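PDB 4E4U: mandalate racemase/muconate lactonizing enzyme from Unidentified, which probably belongs to the enolase superfamily and may catalyse a racemase- or lactonizing-type reaction on a carboxylate substrate that has not been identified. Local coordinates for residues F165-P170 with L204-H209; G210-S215 with L230-P235. All blocks are in the same frame, centred on the assembly; numbering follows the deposited sequence.

Contact 1: F165-P170 with L204-H209; sequences FDPAGP and LLFGTH
The F165 ring has the carbonyl oxygen of L205 over one face, 4.1 Å from F165 CD1 and offset toward the rim, while L204 CD2 meets its edge near the ring plane. The side chain of F206 crosses that of F165 at about a right angle, and its own ring is met obliquely by P167, whose CD lies 3.6 Å from F206 CZ; F190 of helix 181-198 packs on P167. The H209 imidazole is used edge-on: ND1 donates a nearly straight hydrogen bond (2.6 Å, 165°) to D166 OD2, on the anti side of a carboxylate turned only 15° from the ring plane. A chi1 of -178° swings D166 CG away from its own amide nitrogen and places OD2 at H209 ND1. OD1 takes the amide of A168 from above the carboxylate plane, closing an Asx turn, and Q211 gives OD2 a second hydrogen bond; together these bonds restrict the rotation of the carboxylate. A168 CB and T208 CG2 touch at 3.5 Å. The backbones join through G207 N to F165 O (2.8 Å) and a weak bond from F165 N to L205 O (3.3 Å). This is the parallel pairing of neighbouring strands in a TIM-type barrel, continued into the loops at their C-terminal ends.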
ATOM      1  N   PHE A 165      20.622  17.576 -25.089  1.00 12.12           N
ATOM      2  CA  PHE A 165      21.817  16.847 -25.535  1.00 13.05           C
ATOM      3  C   PHE A 165      21.835  15.487 -24.845  1.00 13.39           C
ATOM      4  O   PHE A 165      21.269  15.335 -23.759  1.00 13.63           O
ATOM      5  CB  PHE A 165      23.109  17.640 -25.242  1.00 13.73           C
ATOM      6  CG  PHE A 165      23.177  18.177 -23.844  1.00 14.05           C
ATOM      7  CD1 PHE A 165      22.561  19.377 -23.519  1.00 14.56           C
ATOM      8  CD2 PHE A 165      23.840  17.471 -22.848  1.00 14.91           C
ATOM      9  CE1 PHE A 165      22.597  19.860 -22.214  1.00 14.97           C
ATOM     10  CE2 PHE A 165      23.883  17.949 -21.546  1.00 15.86           C
ATOM     11  CZ  PHE A 165      23.263  19.147 -21.231  1.00 16.38           C
ATOM     12  N   ASP A 166      22.452  14.493 -25.489  1.00 13.58           N
ATOM     13  CA  ASP A 166      22.590  13.159 -24.896  1.00 13.96           C
ATOM     14  C   ASP A 166      24.035  12.667 -24.954  1.00 14.69           C
ATOM     15  O   ASP A 166      24.471  12.107 -25.968  1.00 16.25           O
ATOM     16  CB  ASP A 166      21.682  12.134 -25.588  1.00 14.83           C
ATOM     17  CG  ASP A 166      21.773  10.756 -24.939  1.00 15.61           C
ATOM     18  OD1 ASP A 166      22.503  10.618 -23.937  1.00 16.15           O
ATOM     19  OD2 ASP A 166      21.123   9.808 -25.418  1.00 15.91           O
ATOM     20  N   PRO A 167      24.782  12.861 -23.857  1.00 14.16           N
ATOM     21  CA  PRO A 167      26.183  12.436 -23.796  1.00 14.02           C
ATOM     22  C   PRO A 167      26.366  11.030 -23.209  1.00 13.66           C
ATOM     23  O   PRO A 167      27.493  10.647 -22.877  1.00 14.11           O
ATOM     24  CB  PRO A 167      26.806  13.489 -22.874  1.00 15.98           C
ATOM     25  CG  PRO A 167      25.705  13.816 -21.917  1.00 16.64           C
ATOM     26  CD  PRO A 167      24.390  13.630 -22.661  1.00 15.61           C
ATOM     27  N   ALA A 168      25.279  10.264 -23.102  1.00 13.51           N
ATOM     28  CA  ALA A 168      25.304   9.016 -22.332  1.00 12.77           C
ATOM     29  C   ALA A 168      25.647   7.753 -23.128  1.00 13.11           C
ATOM     30  O   ALA A 168      25.480   6.642 -22.627  1.00 14.09           O
ATOM     31  CB  ALA A 168      24.001   8.833 -21.583  1.00 13.53           C
ATOM     32  N   GLY A 169      26.159   7.916 -24.345  1.00 13.63           N
ATOM     33  CA  GLY A 169      26.652   6.777 -25.103  1.00 13.92           C
ATOM     34  C   GLY A 169      25.558   6.010 -25.819  1.00 14.02           C
ATOM     35  O   GLY A 169      24.391   6.400 -25.791  1.00 14.07           O
ATOM     36  N   PRO A 170      25.922   4.898 -26.465  1.00 14.67           N
ATOM     37  CA  PRO A 170      24.961   4.168 -27.297  1.00 15.28           C
ATOM     38  C   PRO A 170      23.780   3.604 -26.518  1.00 14.03           C
ATOM     39  O   PRO A 170      23.899   3.182 -25.358  1.00 14.07           O
ATOM     40  CB  PRO A 170      25.792   3.003 -27.843  1.00 16.67           C
ATOM     41  CG  PRO A 170      27.207   3.502 -27.813  1.00 17.00           C
ATOM     42  CD  PRO A 170      27.275   4.324 -26.554  1.00 15.99           C
ATOM     43  N   LEU A 204      18.716  23.151 -19.050  1.00 12.10           N
ATOM     44  CA  LEU A 204      19.339  21.959 -19.603  1.00 11.82           C
ATOM     45  C   LEU A 204      18.315  20.840 -19.652  1.00 11.17           C
ATOM     46  O   LEU A 204      17.649  20.549 -18.651  1.00 11.89           O
ATOM     47  CB  LEU A 204      20.491  21.491 -18.714  1.00 14.28           C
ATOM     48  CG  LEU A 204      21.573  22.493 -18.326  1.00 17.50           C
ATOM     49  CD1 LEU A 204      22.640  21.826 -17.471  1.00 18.06           C
ATOM     50  CD2 LEU A 204      22.192  23.085 -19.552  1.00 18.62           C
ATOM     51  N   LEU A 205      18.196  20.208 -20.812  1.00 11.01           N
ATOM     52  CA  LEU A 205      17.341  19.041 -20.984  1.00 11.44           C
ATOM     53  C   LEU A 205      18.260  17.860 -21.219  1.00 11.10           C
ATOM     54  O   LEU A 205      18.957  17.800 -22.234  1.00 12.64           O
ATOM     55  CB  LEU A 205      16.403  19.239 -22.175  1.00 12.44           C
ATOM     56  CG  LEU A 205      15.622  20.547 -22.163  1.00 14.10           C
ATOM     57  CD1 LEU A 205      14.824  20.707 -23.433  1.00 14.19           C
ATOM     58  CD2 LEU A 205      14.723  20.619 -20.957  1.00 15.60           C
ATOM     59  N   PHE A 206      18.307  16.938 -20.265  1.00 11.17           N
ATOM     60  CA  PHE A 206      19.228  15.824 -20.392  1.00 11.29           C
ATOM     61  C   PHE A 206      18.529  14.729 -21.191  1.00 11.65           C
ATOM     62  O   PHE A 206      17.681  14.006 -20.664  1.00 12.11           O
ATOM     63  CB  PHE A 206      19.715  15.334 -19.026  1.00 12.36           C
ATOM     64  CG  PHE A 206      20.967  14.527 -19.108  1.00 13.07           C
ATOM     65  CD1 PHE A 206      22.210  15.146 -19.135  1.00 14.91           C
ATOM     66  CD2 PHE A 206      20.900  13.149 -19.196  1.00 13.62           C
ATOM     67  CE1 PHE A 206      23.361  14.398 -19.228  1.00 15.15           C
ATOM     68  CE2 PHE A 206      22.047  12.395 -19.289  1.00 15.40           C
ATOM     69  CZ  PHE A 206      23.278  13.016 -19.306  1.00 15.97           C
ATOM     70  N   GLY A 207      18.866  14.652 -22.475  1.00 12.31           N
ATOM     71  CA  GLY A 207      18.051  13.941 -23.444  1.00 13.04           C
ATOM     72  C   GLY A 207      18.421  12.499 -23.696  1.00 13.78           C
ATOM     73  O   GLY A 207      18.574  12.081 -24.850  1.00 15.04           O
ATOM     74  N   THR A 208      18.541  11.732 -22.619  1.00 13.32           N
ATOM     75  CA  THR A 208      18.862  10.312 -22.713  1.00 13.09           C
ATOM     76  C   THR A 208      17.807   9.524 -23.498  1.00 12.73           C
ATOM     77  O   THR A 208      16.684  10.008 -23.734  1.00 14.07           O
ATOM     78  CB  THR A 208      19.106   9.712 -21.313  1.00 13.25           C
ATOM     79  OG1 THR A 208      18.523  10.564 -20.315  1.00 13.45           O
ATOM     80  CG2 THR A 208      20.595   9.641 -21.046  1.00 14.82           C
ATOM     81  N   HIS A 209      18.189   8.315 -23.899  1.00 12.53           N
ATOM     82  CA  HIS A 209      17.419   7.464 -24.811  1.00 12.65           C
ATOM     83  C   HIS A 209      17.188   6.066 -24.208  1.00 11.71           C
ATOM     84  O   HIS A 209      17.214   5.061 -24.920  1.00 12.19           O
ATOM     85  CB  HIS A 209      18.171   7.296 -26.140  1.00 14.56           C
ATOM     86  CG  HIS A 209      18.153   8.503 -27.028  1.00 16.29           C
ATOM     87  ND1 HIS A 209      19.037   9.547 -26.896  1.00 17.15           N
ATOM     88  CD2 HIS A 209      17.376   8.800 -28.102  1.00 18.17           C
ATOM     89  CE1 HIS A 209      18.801  10.449 -27.832  1.00 18.05           C
ATOM     90  NE2 HIS A 209      17.799  10.021 -28.576  1.00 18.49           N
TER

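Contact 2: G210-S215 with L230-P235; sequences GQMVPS and LWFEEP
F232 meets M212 within the beta-alpha-beta unit formed by strand 203-206, helix 214-224 and strand 231-233, part of the TIM-type barrel of the enolase superfamily. W231 donates from its indole NE1 to E233 OE1, two residues on (2.9 Å), using the anti lone pair of that oxygen. At F232 the trans chi1 carries the ring to the loop leading into helix 214-224. The M212 side chain comes from the opposite direction and sets its terminal methyl at the ring edge, CE 4.0 Å from F232 CZ; L220 of the helix touches both side chains. At E234 the backbone makes the polar link: its carbonyl oxygen receives G210 N at 2.7 Å, but the N-H...O angle is only 126°, so the hydrogen bond is weak. The carboxylates of E233 and E234 form salt bridges with K164 and R260, respectively, and F82 of a neighbouring subunit packs on E234. P235 closes the segment, its CB 3.7 Å above one face of the F232 ring and offset toward the rim, with I244 and V247 of helix 241-249 against the proline ring. On the other segment's side, P235 O lies 3.3 Å from M212 CB and 3.5 Å from M212 CE.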
ATOM      1  N   GLY A 210      16.985   5.986 -22.899  1.00 10.97           N
ATOM      2  CA  GLY A 210      16.742   4.699 -22.268  1.00 10.66           C
ATOM      3  C   GLY A 210      17.943   3.776 -22.233  1.00 11.04           C
ATOM      4  O   GLY A 210      17.775   2.556 -22.257  1.00 11.95           O
ATOM      5  N   GLN A 211      19.146   4.341 -22.146  1.00 11.50           N
ATOM      6  CA  GLN A 211      20.361   3.526 -22.121  1.00 11.86           C
ATOM      7  C   GLN A 211      20.457   2.645 -20.882  1.00 11.60           C
ATOM      8  O   GLN A 211      21.077   1.588 -20.923  1.00 12.24           O
ATOM      9  CB  GLN A 211      21.618   4.408 -22.144  1.00 12.57           C
ATOM     10  CG  GLN A 211      21.969   5.039 -23.475  1.00 13.09           C
ATOM     11  CD  GLN A 211      21.359   6.410 -23.652  1.00 12.78           C
ATOM     12  OE1 GLN A 211      20.326   6.727 -23.057  1.00 12.16           O
ATOM     13  NE2 GLN A 211      21.985   7.229 -24.489  1.00 13.67           N
ATOM     14  N   MET A 212      19.850   3.092 -19.788  1.00 10.81           N
ATOM     15  CA  MET A 212      20.205   2.609 -18.458  1.00 10.86           C
ATOM     16  C   MET A 212      19.202   1.680 -17.802  1.00 10.62           C
ATOM     17  O   MET A 212      17.995   1.781 -18.034  1.00 11.04           O
ATOM     18  CB  MET A 212      20.403   3.813 -17.532  1.00 11.60           C
ATOM     19  CG  MET A 212      21.658   4.597 -17.835  1.00 13.31           C
ATOM     20  SD  MET A 212      21.589   6.281 -17.267  1.00 17.61           S
ATOM     21  CE  MET A 212      20.493   6.927 -18.514  1.00 18.71           C
ATOM     22  N   VAL A 213      19.718   0.795 -16.956  1.00  9.75           N
ATOM     23  CA  VAL A 213      18.895   0.180 -15.922  1.00 10.46           C
ATOM     24  C   VAL A 213      18.678   1.233 -14.820  1.00  9.77           C
ATOM     25  O   VAL A 213      19.453   2.184 -14.695  1.00 10.00           O
ATOM     26  CB  VAL A 213      19.547  -1.096 -15.343  1.00 11.20           C
ATOM     27  CG1 VAL A 213      19.691  -2.155 -16.420  1.00 13.13           C
ATOM     28  CG2 VAL A 213      20.903  -0.792 -14.690  1.00 11.01           C
ATOM     29  N   PRO A 214      17.611   1.088 -14.020  1.00  9.55           N
ATOM     30  CA  PRO A 214      17.320   2.120 -13.014  1.00  9.49           C
ATOM     31  C   PRO A 214      18.462   2.406 -12.044  1.00  9.43           C
ATOM     32  O   PRO A 214      18.661   3.563 -11.687  1.00  9.67           O
ATOM     33  CB  PRO A 214      16.086   1.577 -12.270  1.00 10.97           C
ATOM     34  CG  PRO A 214      15.862   0.205 -12.784  1.00 13.05           C
ATOM     35  CD  PRO A 214      16.545   0.077 -14.105  1.00 10.69           C
ATOM     36  N   SER A 215      19.220   1.397 -11.635  1.00  9.28           N
ATOM     37  CA  SER A 215      20.284   1.655 -10.668  1.00  9.13           C
ATOM     38  C   SER A 215      21.360   2.578 -11.255  1.00  9.34           C
ATOM     39  O   SER A 215      21.958   3.399 -10.541  1.00  9.69           O
ATOM     40  CB  SER A 215      20.892   0.347 -10.154  1.00 10.42           C
ATOM     41  OG  SER A 215      21.646  -0.293 -11.166  1.00 11.18           O
ATOM     42  N   LEU A 230      16.230  20.782 -16.210  1.00 10.19           N
ATOM     43  CA  LEU A 230      14.773  20.805 -16.234  1.00 10.07           C
ATOM     44  C   LEU A 230      14.196  19.387 -16.320  1.00 10.07           C
ATOM     45  O   LEU A 230      13.146  19.106 -15.753  1.00 10.87           O
ATOM     46  CB  LEU A 230      14.276  21.691 -17.380  1.00 11.09           C
ATOM     47  CG  LEU A 230      12.793  21.642 -17.778  1.00 11.60           C
ATOM     48  CD1 LEU A 230      11.854  21.872 -16.607  1.00 12.67           C
ATOM     49  CD2 LEU A 230      12.505  22.658 -18.870  1.00 13.89           C
ATOM     50  N   TRP A 231      14.871  18.491 -17.028  1.00  9.30           N
ATOM     51  CA  TRP A 231      14.456  17.096 -16.988  1.00  9.39           C
ATOM     52  C   TRP A 231      15.555  16.108 -17.303  1.00  9.16           C
ATOM     53  O   TRP A 231      16.600  16.462 -17.856  1.00 10.32           O
ATOM     54  CB  TRP A 231      13.235  16.835 -17.879  1.00  9.61           C
ATOM     55  CG  TRP A 231      13.427  16.848 -19.378  1.00 10.11           C
ATOM     56  CD1 TRP A 231      14.266  16.061 -20.124  1.00 10.12           C
ATOM     57  CD2 TRP A 231      12.667  17.611 -20.317  1.00 10.24           C
ATOM     58  NE1 TRP A 231      14.102  16.327 -21.470  1.00 11.21           N
ATOM     59  CE2 TRP A 231      13.109  17.273 -21.613  1.00 10.81           C
ATOM     60  CE3 TRP A 231      11.644  18.563 -20.188  1.00 11.26           C
ATOM     61  CZ2 TRP A 231      12.582  17.853 -22.766  1.00 11.81           C
ATOM     62  CZ3 TRP A 231      11.119  19.138 -21.330  1.00 11.79           C
ATOM     63  CH2 TRP A 231      11.589  18.782 -22.603  1.00 12.31           C
ATOM     64  N   PHE A 232      15.275  14.866 -16.924  1.00  9.41           N
ATOM     65  CA  PHE A 232      16.091  13.693 -17.204  1.00  9.80           C
ATOM     66  C   PHE A 232      15.160  12.815 -18.042  1.00  9.95           C
ATOM     67  O   PHE A 232      14.151  12.301 -17.534  1.00 10.95           O
ATOM     68  CB  PHE A 232      16.453  13.055 -15.866  1.00 10.48           C
ATOM     69  CG  PHE A 232      17.353  11.836 -15.937  1.00 10.38           C
ATOM     70  CD1 PHE A 232      17.977  11.423 -17.109  1.00 11.86           C
ATOM     71  CD2 PHE A 232      17.559  11.087 -14.783  1.00 11.68           C
ATOM     72  CE1 PHE A 232      18.806  10.292 -17.106  1.00 12.19           C
ATOM     73  CE2 PHE A 232      18.375   9.973 -14.788  1.00 12.10           C
ATOM     74  CZ  PHE A 232      18.997   9.575 -15.946  1.00 12.04           C
ATOM     75  N   GLU A 233      15.463  12.704 -19.335  1.00 10.02           N
ATOM     76  CA  GLU A 233      14.574  12.081 -20.317  1.00 10.99           C
ATOM     77  C   GLU A 233      14.797  10.576 -20.408  1.00 11.08           C
ATOM     78  O   GLU A 233      15.939  10.125 -20.382  1.00 11.78           O
ATOM     79  CB  GLU A 233      14.861  12.701 -21.687  1.00 13.12           C
ATOM     80  CG  GLU A 233      13.976  12.232 -22.827  1.00 13.16           C
ATOM     81  CD  GLU A 233      13.919  13.237 -23.969  1.00 13.73           C
ATOM     82  OE1 GLU A 233      14.077  14.450 -23.715  1.00 13.05           O
ATOM     83  OE2 GLU A 233      13.688  12.820 -25.121  1.00 16.91           O
ATOM     84  N   GLU A 234      13.715   9.803 -20.530  1.00 10.74           N
ATOM     85  CA  GLU A 234      13.808   8.355 -20.766  1.00 11.25           C
ATOM     86  C   GLU A 234      14.987   7.701 -20.043  1.00 10.58           C
ATOM     87  O   GLU A 234      15.902   7.172 -20.682  1.00 11.23           O
ATOM     88  CB  GLU A 234      13.927   8.062 -22.266  1.00 12.39           C
ATOM     89  CG  GLU A 234      12.689   8.361 -23.089  1.00 13.30           C
ATOM     90  CD  GLU A 234      12.608   7.453 -24.296  1.00 14.55           C
ATOM     91  OE1 GLU A 234      13.559   7.456 -25.104  1.00 15.94           O
ATOM     92  OE2 GLU A 234      11.627   6.697 -24.419  1.00 15.46           O
ATOM     93  N   PRO A 235      14.981   7.737 -18.705  1.00 10.53           N
ATOM     94  CA  PRO A 235      16.167   7.212 -18.016  1.00 11.62           C
ATOM     95  C   PRO A 235      16.345   5.708 -18.189  1.00 11.81           C
ATOM     96  O   PRO A 235      17.468   5.230 -18.090  1.00 13.90           O
ATOM     97  CB  PRO A 235      15.913   7.571 -16.545  1.00 11.93           C
ATOM     98  CG  PRO A 235      14.432   7.856 -16.464  1.00 13.47           C
ATOM     99  CD  PRO A 235      14.055   8.422 -17.788  1.00 12.22           C
TER

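Overall arrangement
Both contacts are buried, on the same side of the chain's centre, with their own centres about 9 Å apart. Contact 1 closes along the chain before contact 2 opens, and strands 203-206 and 231-233, one in each, are neighbours in the barrel sheet. L204 O and L230 N probably join them at one end, T208 OG1 and E233 O at the other. Their chemistry differs: contact 1 combines parallel strand pairing and aromatic packing with a His-carboxylate bond, whereas contact 2, with about half the buried surface, relies on one weak backbone bond and a methionine methyl at a phenylalanine edge near the start of helix 214-224. Q211 of contact 2 also donates to G169 O of contact 1.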